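Local coordinates for protein bifunctional enzyme cysn/cysc (Mycobacterium tuberculosis, PDB 4BZP) that catalyses, as the APS kinase (CysC) part of a bifunctional sulfate-activating enzyme, the ATP-dependent 3'-phosphorylation of adenosine-5'-phosphosulfate, at residues T7-G12 / I104-V109; E108-T113 / Y145-N150. All blocks are in the same frame, centred on the assembly; numbering follows the deposited sequence. Where two conformers were deposited one is given.

Overall arrangement
Both contacts are built on strand 106-111 of the parallel sheet, and they share E108 and V109; their centres lie about 11 Å apart. Along the chain 7-12 comes first, then 104-109 running on into 108-113, then 145-150. Contact 1 pairs the first four residues of strand 106-111 with strand 6-11, its neighbour in the strand order 2-3-1-4-5. In contact 2 the loop 145-150, which leads toward edge strand 153-155, packs on the strand's C-terminal end. Strand 6-11, which leads to the ADP-binding loop, is thus joined to 106-111 by backbone bonds and, through T11, to 145-150: T11 OG1 lies 2.7 Å from Y145 OH, a probable hydrogen bond, and its methyl packs on P148.

Contact 1: T7-G12 / I104-V109; sequences TVWFTG and IDFFEV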
ATOM      1  N   THR A   7      10.979  -6.092   6.532  1.00  6.64           N
ATOM      2  CA  THR A   7      10.327  -5.104   7.399  1.00  6.46           C
ATOM      3  C   THR A   7      10.878  -5.053   8.802  1.00  5.97           C
ATOM      4  O   THR A   7      11.033  -6.087   9.452  1.00  6.04           O
ATOM      5  CB  THR A   7       8.801  -5.349   7.485  1.00  6.06           C
ATOM      6  OG1 THR A   7       8.255  -5.180   6.156  1.00  5.73           O
ATOM      7  CG2 THR A   7       8.080  -4.406   8.462  1.00  6.19           C
ATOM      8  N   VAL A   8      11.187  -3.836   9.266  1.00  5.64           N
ATOM      9  CA  VAL A   8      11.491  -3.575  10.644  1.00  6.27           C
ATOM     10  C   VAL A   8      10.275  -2.935  11.293  1.00  5.79           C
ATOM     11  O   VAL A   8       9.872  -1.842  10.894  1.00  6.66           O
ATOM     12  CB  VAL A   8      12.706  -2.637  10.768  1.00  7.07           C
ATOM     13  CG1 VAL A   8      13.011  -2.377  12.236  1.00  8.75           C
ATOM     14  CG2 VAL A   8      13.900  -3.225  10.056  1.00  8.30           C
ATOM     15  N   TRP A   9       9.690  -3.599  12.273  1.00  5.88           N
ATOM     16  CA  TRP A   9       8.451  -3.195  12.944  1.00  6.11           C
ATOM     17  C   TRP A   9       8.831  -2.726  14.316  1.00  6.22           C
ATOM     18  O   TRP A   9       9.184  -3.548  15.220  1.00  6.20           O
ATOM     19  CB  TRP A   9       7.496  -4.376  13.009  1.00  6.89           C
ATOM     20  CG  TRP A   9       6.094  -4.077  13.389  1.00  7.66           C
ATOM     21  CD1 TRP A   9       5.589  -4.029  14.622  1.00 10.27           C
ATOM     22  CD2 TRP A   9       5.001  -3.793  12.478  1.00  8.15           C
ATOM     23  NE1 TRP A   9       4.250  -3.703  14.562  1.00 10.98           N
ATOM     24  CE2 TRP A   9       3.865  -3.590  13.253  1.00  8.60           C
ATOM     25  CE3 TRP A   9       4.879  -3.708  11.093  1.00  7.43           C
ATOM     26  CZ2 TRP A   9       2.607  -3.300  12.672  1.00  8.41           C
ATOM     27  CZ3 TRP A   9       3.627  -3.405  10.564  1.00  8.46           C
ATOM     28  CH2 TRP A   9       2.571  -3.203  11.352  1.00  8.10           C
ATOM     29  N   PHE A  10       8.800  -1.423  14.541  0.50  5.84           N
ATOM     30  CA  PHE A  10       9.067  -0.918  15.842  0.50  5.96           C
ATOM     31  C   PHE A  10       7.891  -1.121  16.774  0.50  6.25           C
ATOM     32  O   PHE A  10       6.702  -1.404  16.426  0.50  6.37           O
ATOM     33  CB  PHE A  10       9.417   0.552  15.801  0.50  5.92           C
ATOM     34  CG  PHE A  10      10.712   0.840  15.140  0.50  5.69           C
ATOM     35  CD1 PHE A  10      10.776   0.988  13.771  0.50  6.06           C
ATOM     36  CD2 PHE A  10      11.878   0.936  15.879  0.50  6.02           C
ATOM     37  CE1 PHE A  10      11.979   1.208  13.151  0.50  5.93           C
ATOM     38  CE2 PHE A  10      13.083   1.153  15.261  0.50  5.77           C
ATOM     39  CZ  PHE A  10      13.127   1.349  13.893  0.50  5.95           C
ATOM     40  N   THR A  11       8.217  -0.953  18.020  1.00  5.69           N
ATOM     41  CA  THR A  11       7.158  -0.898  19.054  1.00  5.80           C
ATOM     42  C   THR A  11       7.758  -0.210  20.267  1.00  5.75           C
ATOM     43  O   THR A  11       8.942  -0.338  20.543  1.00  5.83           O
ATOM     44  CB  THR A  11       6.593  -2.299  19.364  1.00  6.21           C
ATOM     45  OG1 THR A  11       5.574  -2.166  20.374  1.00  6.21           O
ATOM     46  CG2 THR A  11       7.669  -3.271  19.829  1.00  6.47           C
ATOM     47  N   GLY A  12       6.947   0.548  20.968  1.00  4.97           N
ATOM     48  CA  GLY A  12       7.340   1.269  22.164  1.00  5.03           C
ATOM     49  C   GLY A  12       6.448   2.456  22.406  1.00  4.86           C
ATOM     50  O   GLY A  12       5.733   2.924  21.508  1.00  4.83           O
ATOM     51  N   ILE A 104       8.210 -12.784   3.760  1.00  9.23           N
ATOM     52  CA  ILE A 104       9.021 -11.587   3.950  1.00  8.47           C
ATOM     53  C   ILE A 104       9.625 -11.559   5.353  1.00  7.57           C
ATOM     54  O   ILE A 104       8.872 -11.711   6.325  1.00  7.35           O
ATOM     55  CB  ILE A 104       8.184 -10.285   3.766  1.00  9.04           C
ATOM     56  CG1 ILE A 104       7.626 -10.240   2.341  1.00 10.25           C
ATOM     57  CG2 ILE A 104       8.999  -9.025   4.025  1.00  8.98           C
ATOM     58  CD1 ILE A 104       8.641 -10.202   1.226  1.00 11.34           C
ATOM     59  N   ASP A 105      10.925 -11.329   5.468  1.00  7.60           N
ATOM     60  CA  ASP A 105      11.597 -11.190   6.763  1.00  8.71           C
ATOM     61  C   ASP A 105      10.996 -10.031   7.563  1.00  8.36           C
ATOM     62  O   ASP A 105      10.704  -8.961   7.030  1.00  9.12           O
ATOM     63  CB  ASP A 105      13.074 -10.889   6.569  1.00 10.68           C
ATOM     64  CG  ASP A 105      13.897 -12.089   6.148  1.00 13.93           C
ATOM     65  OD1 ASP A 105      13.410 -13.226   6.044  1.00 16.20           O
ATOM     66  OD2 ASP A 105      15.096 -11.830   5.951  1.00 17.02           O
ATOM     67  N   PHE A 106      10.832 -10.250   8.863  1.00  7.76           N
ATOM     68  CA  PHE A 106      10.197  -9.324   9.769  1.00  7.18           C
ATOM     69  C   PHE A 106      10.986  -9.286  11.049  1.00  7.28           C
ATOM     70  O   PHE A 106      11.324 -10.348  11.615  1.00  7.69           O
ATOM     71  CB  PHE A 106       8.762  -9.813  10.045  1.00  7.43           C
ATOM     72  CG  PHE A 106       7.943  -8.989  11.028  1.00  7.27           C
ATOM     73  CD1 PHE A 106       8.015  -9.217  12.401  1.00  7.62           C
ATOM     74  CD2 PHE A 106       7.076  -8.025  10.564  1.00  7.06           C
ATOM     75  CE1 PHE A 106       7.279  -8.460  13.273  1.00  7.57           C
ATOM     76  CE2 PHE A 106       6.277  -7.308  11.450  1.00  7.09           C
ATOM     77  CZ  PHE A 106       6.366  -7.534  12.797  1.00  6.91           C
ATOM     78  N   PHE A 107      11.262  -8.083  11.530  1.00  6.85           N
ATOM     79  CA  PHE A 107      11.991  -7.886  12.778  1.00  7.20           C
ATOM     80  C   PHE A 107      11.183  -7.004  13.696  1.00  6.76           C
ATOM     81  O   PHE A 107      10.806  -5.907  13.326  1.00  7.19           O
ATOM     82  CB  PHE A 107      13.345  -7.263  12.501  1.00  7.89           C
ATOM     83  CG  PHE A 107      14.179  -8.015  11.530  1.00  9.26           C
ATOM     84  CD1 PHE A 107      15.002  -9.012  11.958  1.00 10.61           C
ATOM     85  CD2 PHE A 107      14.116  -7.709  10.172  1.00  9.62           C
ATOM     86  CE1 PHE A 107      15.792  -9.711  11.044  1.00 12.17           C
ATOM     87  CE2 PHE A 107      14.883  -8.415   9.260  1.00 11.02           C
ATOM     88  CZ  PHE A 107      15.713  -9.407   9.707  1.00 11.77           C
ATOM     89  N   GLU A 108      10.959  -7.465  14.917  1.00  5.65           N
ATOM     90  CA  GLU A 108      10.281  -6.725  15.987  0.50  6.15           C
ATOM     91  C   GLU A 108      11.375  -6.004  16.769  1.00  6.07           C
ATOM     92  O   GLU A 108      12.205  -6.668  17.432  1.00  6.23           O
ATOM     93  CB  GLU A 108       9.410  -7.625  16.920  0.50  6.49           C
ATOM     94  CG  GLU A 108       8.667  -6.806  18.011  0.50  6.84           C
ATOM     95  CD  GLU A 108       8.068  -7.587  19.167  0.50  6.90           C
ATOM     96  OE1 GLU A 108       8.827  -8.325  19.754  0.50  9.05           O
ATOM     97  OE2 GLU A 108       6.868  -7.466  19.509  0.50  7.24           O
ATOM     98  N   VAL A 109      11.382  -4.696  16.733  1.00  5.77           N
ATOM     99  CA  VAL A 109      12.386  -3.875  17.396  1.00  5.56           C
ATOM    100  C   VAL A 109      11.716  -3.079  18.482  1.00  5.18           C
ATOM    101  O   VAL A 109      10.807  -2.265  18.239  1.00  5.29           O
ATOM    102  CB  VAL A 109      13.106  -2.976  16.424  1.00  5.91           C
ATOM    103  CG1 VAL A 109      14.064  -2.074  17.186  1.00  6.15           C
ATOM    104  CG2 VAL A 109      13.839  -3.806  15.372  1.00  6.55           C
TER
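The central strand of the P-loop NTPase sheet and a neighbour meet here: T7-T11, which runs straight into the nucleotide-binding P-loop beginning near G12, pairs in parallel with F106-V109. The short axes approach to 4.7 Å at 22°, and the register T7-F106, V8-F107, W9-E108, F10-V109 is fixed by five backbone bonds whose donor alternates between the strands. T7 N donates to D105 O, F107 N to T7 O, W9 N to F107 O (2.8 Å), V109 N to W9 O, and T11 N to V109 O. The last is the most bent of the five, at 131° at the hydrogen. CA-H...O contacts from F106, E108 and F10 reinforce the ladder.

On the face bearing T7, W9, F106 and E108, the F106 ring reaches across to W9: its CZ lies 3.4 Å from W9 CB and 3.5 Å from W9 CG. F106 sets CG anti to its backbone N (chi1 178°), which extends the phenyl so that CZ and CE2 come against these two atoms. The end of the indole leads away, and the two aromatic groups form an oblique pair. On the other face V109 fits between two residues of the partner strand, CG2 3.5 Å from V8 CG1 and CG1 3.9 Å from F10 CE2. The F107 ring turns its edge to T7 O, with CD2 3.6 Å from that oxygen.

Helix 89-101 covers the W9-F106 face, A95 meeting W9 and R96 meeting F106, while H99 bonds T7 OG1 and R92 forms a salt bridge with E108. Helix 56-75 also reaches W9, through S67. Strand 79-82 borders 7-11 on its other side, V8 pairing with V80 and V82, and F10 with V82.

Contact 2: E108-T113 / Y145-N150; sequences EVFCDT and YQRPKN. With EDO (1,2-ethanediol), chain F.
F110 is held between P148 and D112, with R147 at its edge and Y145 alongside. P148 lies over one face of the phenyl, its CD 3.6 Å from the ring centroid and 1° off the normal, a CH-pi contact; D112 CB covers part of the opposite face. The guanidinium of R147 comes in at the ring's edge, steeply turned at 69° to it, with F110 CZ 3.5 Å from NH1; seen from the guanidinium, the phenyl carbons lie over its face. Y145 is nearly parallel to F110 but slid aside, so the rings barely overlap, their centroids 6.0 Å apart.

The same guanidinium grips D112 end-on. NH1 donates to D112 OD1 at 2.9 Å and NH2 to D112 OD2 at 3.0 Å, so two bonds fix its rotation, although both reach the oxygens from above the carboxylate plane. A bend at chi3 (60°) brings the arginine head back to this site. NH1 also donates to O2 of a 1,2-ethanediol molecule, probably from the crystallisation liquor, whose C2 lies 3.5 Å from Y145 CD2. Two residues back on the strand, E108 OE1 rests 3.5 Å from P148 CB, and a water donates to this oxygen while accepting from N150 N; R92 of helix 89-101 holds the other oxygen in a salt bridge.

The loop 145-150 thus folds over the C-terminal end of strand 106-111. Edge strand 153-155 pairs with F110 through L153 and L155, and its R154 gives D112 a second salt bridge. Y145 touches L13 of the ADP pocket, while Q146 O accepts from R92.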
ATOM      1  N   GLU A 108      10.959  -7.465  14.917  1.00  5.65           N
ATOM      2  CA  GLU A 108      10.281  -6.725  15.987  0.50  6.15           C
ATOM      3  C   GLU A 108      11.375  -6.004  16.769  1.00  6.07           C
ATOM      4  O   GLU A 108      12.205  -6.668  17.432  1.00  6.23           O
ATOM      5  CB  GLU A 108       9.410  -7.625  16.920  0.50  6.49           C
ATOM      6  CG  GLU A 108       8.667  -6.806  18.011  0.50  6.84           C
ATOM      7  CD  GLU A 108       8.068  -7.587  19.167  0.50  6.90           C
ATOM      8  OE1 GLU A 108       8.827  -8.325  19.754  0.50  9.05           O
ATOM      9  OE2 GLU A 108       6.868  -7.466  19.509  0.50  7.24           O
ATOM     10  N   VAL A 109      11.382  -4.696  16.733  1.00  5.77           N
ATOM     11  CA  VAL A 109      12.386  -3.875  17.396  1.00  5.56           C
ATOM     12  C   VAL A 109      11.716  -3.079  18.482  1.00  5.18           C
ATOM     13  O   VAL A 109      10.807  -2.265  18.239  1.00  5.29           O
ATOM     14  CB  VAL A 109      13.106  -2.976  16.424  1.00  5.91           C
ATOM     15  CG1 VAL A 109      14.064  -2.074  17.186  1.00  6.15           C
ATOM     16  CG2 VAL A 109      13.839  -3.806  15.372  1.00  6.55           C
ATOM     17  N   PHE A 110      12.071  -3.333  19.747  1.00  5.13           N
ATOM     18  CA  PHE A 110      11.488  -2.682  20.904  1.00  5.76           C
ATOM     19  C   PHE A 110      12.315  -1.498  21.370  1.00  5.63           C
ATOM     20  O   PHE A 110      13.468  -1.687  21.783  1.00  5.69           O
ATOM     21  CB  PHE A 110      11.372  -3.722  22.004  1.00  5.58           C
ATOM     22  CG  PHE A 110      10.798  -3.238  23.317  1.00  5.63           C
ATOM     23  CD1 PHE A 110       9.946  -2.169  23.423  1.00  5.46           C
ATOM     24  CD2 PHE A 110      11.107  -3.952  24.485  1.00  5.93           C
ATOM     25  CE1 PHE A 110       9.473  -1.776  24.651  1.00  5.74           C
ATOM     26  CE2 PHE A 110      10.572  -3.585  25.725  1.00  6.11           C
ATOM     27  CZ  PHE A 110       9.759  -2.488  25.790  1.00  5.89           C
ATOM     28  N   CYS A 111      11.755  -0.287  21.264  1.00  6.05           N
ATOM     29  CA  CYS A 111      12.375   0.912  21.790  1.00  6.41           C
ATOM     30  C   CYS A 111      12.003   0.976  23.238  1.00  6.57           C
ATOM     31  O   CYS A 111      10.958   1.546  23.624  1.00  6.95           O
ATOM     32  CB  CYS A 111      11.878   2.139  21.013  1.00  6.82           C
ATOM     33  SG  CYS A 111      12.453   2.119  19.283  1.00  9.13           S
ATOM     34  N   ASP A 112      12.837   0.382  24.064  1.00  6.73           N
ATOM     35  CA  ASP A 112      12.603   0.220  25.518  1.00  7.14           C
ATOM     36  C   ASP A 112      13.126   1.395  26.303  1.00  8.35           C
ATOM     37  O   ASP A 112      14.192   1.347  26.935  1.00  8.93           O
ATOM     38  CB  ASP A 112      13.193  -1.066  26.041  1.00  8.03           C
ATOM     39  CG  ASP A 112      12.769  -1.384  27.494  1.00  8.46           C
ATOM     40  OD1 ASP A 112      11.899  -0.682  28.041  1.00 11.42           O
ATOM     41  OD2 ASP A 112      13.302  -2.416  27.992  1.00 11.81           O
ATOM     42  N   THR A 113      12.377   2.488  26.231  1.00  8.06           N
ATOM     43  CA  THR A 113      12.622   3.705  27.009  1.00  8.97           C
ATOM     44  C   THR A 113      11.500   3.842  28.018  1.00  9.17           C
ATOM     45  O   THR A 113      10.323   3.748  27.636  1.00  9.44           O
ATOM     46  CB  THR A 113      12.669   4.917  26.029  1.00  9.66           C
ATOM     47  OG1 THR A 113      13.752   4.751  25.078  1.00 11.45           O
ATOM     48  CG2 THR A 113      12.865   6.226  26.774  1.00  9.53           C
ATOM     49  N   TYR A 145       0.424  -0.592  27.640  1.00  7.18           N
ATOM     50  CA  TYR A 145       1.492  -0.979  26.712  1.00  7.10           C
ATOM     51  C   TYR A 145       1.903  -2.397  27.143  1.00  7.16           C
ATOM     52  O   TYR A 145       2.244  -2.592  28.330  1.00  8.78           O
ATOM     53  CB  TYR A 145       2.679  -0.007  26.710  1.00  6.52           C
ATOM     54  CG  TYR A 145       3.743  -0.416  25.725  1.00  6.49           C
ATOM     55  CD1 TYR A 145       3.508  -0.296  24.367  1.00  6.52           C
ATOM     56  CD2 TYR A 145       4.878  -1.078  26.140  1.00  6.47           C
ATOM     57  CE1 TYR A 145       4.445  -0.729  23.444  1.00  5.87           C
ATOM     58  CE2 TYR A 145       5.806  -1.546  25.211  1.00  6.48           C
ATOM     59  CZ  TYR A 145       5.578  -1.386  23.865  1.00  6.47           C
ATOM     60  OH  TYR A 145       6.433  -1.925  22.915  1.00  6.65           O
ATOM     61  N   GLN A 146       1.834  -3.378  26.261  1.00  6.45           N
ATOM     62  CA  GLN A 146       2.233  -4.770  26.573  1.00  6.54           C
ATOM     63  C   GLN A 146       3.662  -4.933  26.070  1.00  6.80           C
ATOM     64  O   GLN A 146       3.885  -4.969  24.840  1.00  6.87           O
ATOM     65  CB  GLN A 146       1.280  -5.736  25.901  1.00  6.36           C
ATOM     66  CG  GLN A 146      -0.150  -5.581  26.428  1.00  6.73           C
ATOM     67  CD  GLN A 146      -1.126  -6.530  25.824  1.00  7.16           C
ATOM     68  OE1 GLN A 146      -0.920  -7.120  24.749  1.00  7.81           O
ATOM     69  NE2 GLN A 146      -2.253  -6.703  26.527  1.00  7.46           N
ATOM     70  N   ARG A 147       4.611  -5.075  26.955  1.00  7.48           N
ATOM     71  CA  ARG A 147       6.023  -5.060  26.566  1.00  8.40           C
ATOM     72  C   ARG A 147       6.329  -6.330  25.787  1.00  8.50           C
ATOM     73  O   ARG A 147       5.913  -7.382  26.156  1.00  9.45           O
ATOM     74  CB  ARG A 147       6.916  -5.043  27.794  1.00  8.95           C
ATOM     75  CG  ARG A 147       6.902  -3.732  28.496  1.00 10.31           C
ATOM     76  CD  ARG A 147       7.590  -3.844  29.881  1.00 10.64           C
ATOM     77  NE  ARG A 147       8.982  -4.266  29.785  1.00 10.96           N
ATOM     78  CZ  ARG A 147      10.020  -3.480  29.501  1.00 10.57           C
ATOM     79  NH1 ARG A 147       9.854  -2.206  29.320  1.00 11.78           N
ATOM     80  NH2 ARG A 147      11.232  -4.009  29.425  1.00 11.41           N
ATOM     81  N   PRO A 148       7.089  -6.222  24.686  1.00  8.16           N
ATOM     82  CA  PRO A 148       7.531  -7.383  23.955  1.00 10.02           C
ATOM     83  C   PRO A 148       8.375  -8.351  24.815  1.00 10.53           C
ATOM     84  O   PRO A 148       9.255  -7.907  25.518  1.00 12.26           O
ATOM     85  CB  PRO A 148       8.420  -6.758  22.893  1.00 10.03           C
ATOM     86  CG  PRO A 148       7.881  -5.424  22.649  1.00 10.49           C
ATOM     87  CD  PRO A 148       7.367  -4.967  23.977  1.00  9.15           C
ATOM     88  N   LYS A 149       7.994  -9.614  24.769  1.00 12.36           N
ATOM     89  CA  LYS A 149       8.716 -10.667  25.518  1.00 15.67           C
ATOM     90  C   LYS A 149       9.880 -11.261  24.764  1.00 16.92           C
ATOM     91  O   LYS A 149      10.849 -11.705  25.385  1.00 18.55           O
ATOM     92  CB  LYS A 149       7.765 -11.764  25.976  1.00 20.75           C
ATOM     93  CG  LYS A 149       6.654 -11.219  26.880  1.00 22.03           C
ATOM     94  CD  LYS A 149       7.054 -10.360  28.080  1.00 24.56           C
ATOM     95  CE  LYS A 149       5.809  -9.874  28.878  1.00 27.86           C
ATOM     96  NZ  LYS A 149       6.208  -9.334  30.203  1.00 28.55           N
ATOM     97  N   ASN A 150       9.805 -11.221  23.434  1.00 14.68           N
ATOM     98  CA  ASN A 150      10.820 -11.866  22.589  1.00 14.59           C
ATOM     99  C   ASN A 150      11.197 -10.995  21.375  1.00 11.66           C
ATOM    100  O   ASN A 150      11.076 -11.456  20.271  1.00 12.89           O
ATOM    101  CB  ASN A 150      10.311 -13.240  22.110  1.00 16.71           C
ATOM    102  CG  ASN A 150      10.102 -14.203  23.260  1.00 20.69           C
ATOM    103  OD1 ASN A 150      11.068 -14.650  23.844  1.00 24.99           O
ATOM    104  ND2 ASN A 150       8.833 -14.490  23.618  1.00 20.87           N
TER
HETATM  105  C1  EDO F1194       8.566   1.176  28.360  1.00 25.06           C
HETATM  106  O1  EDO F1194       9.671   1.143  27.487  1.00 25.06           O
HETATM  107  C2  EDO F1194       7.658   0.135  27.785  1.00 23.95           C
HETATM  108  O2  EDO F1194       7.570  -0.840  28.784  1.00 20.55           O
HETATM  109  O   HOH W   1       8.095 -10.212  21.488  1.00 14.85           O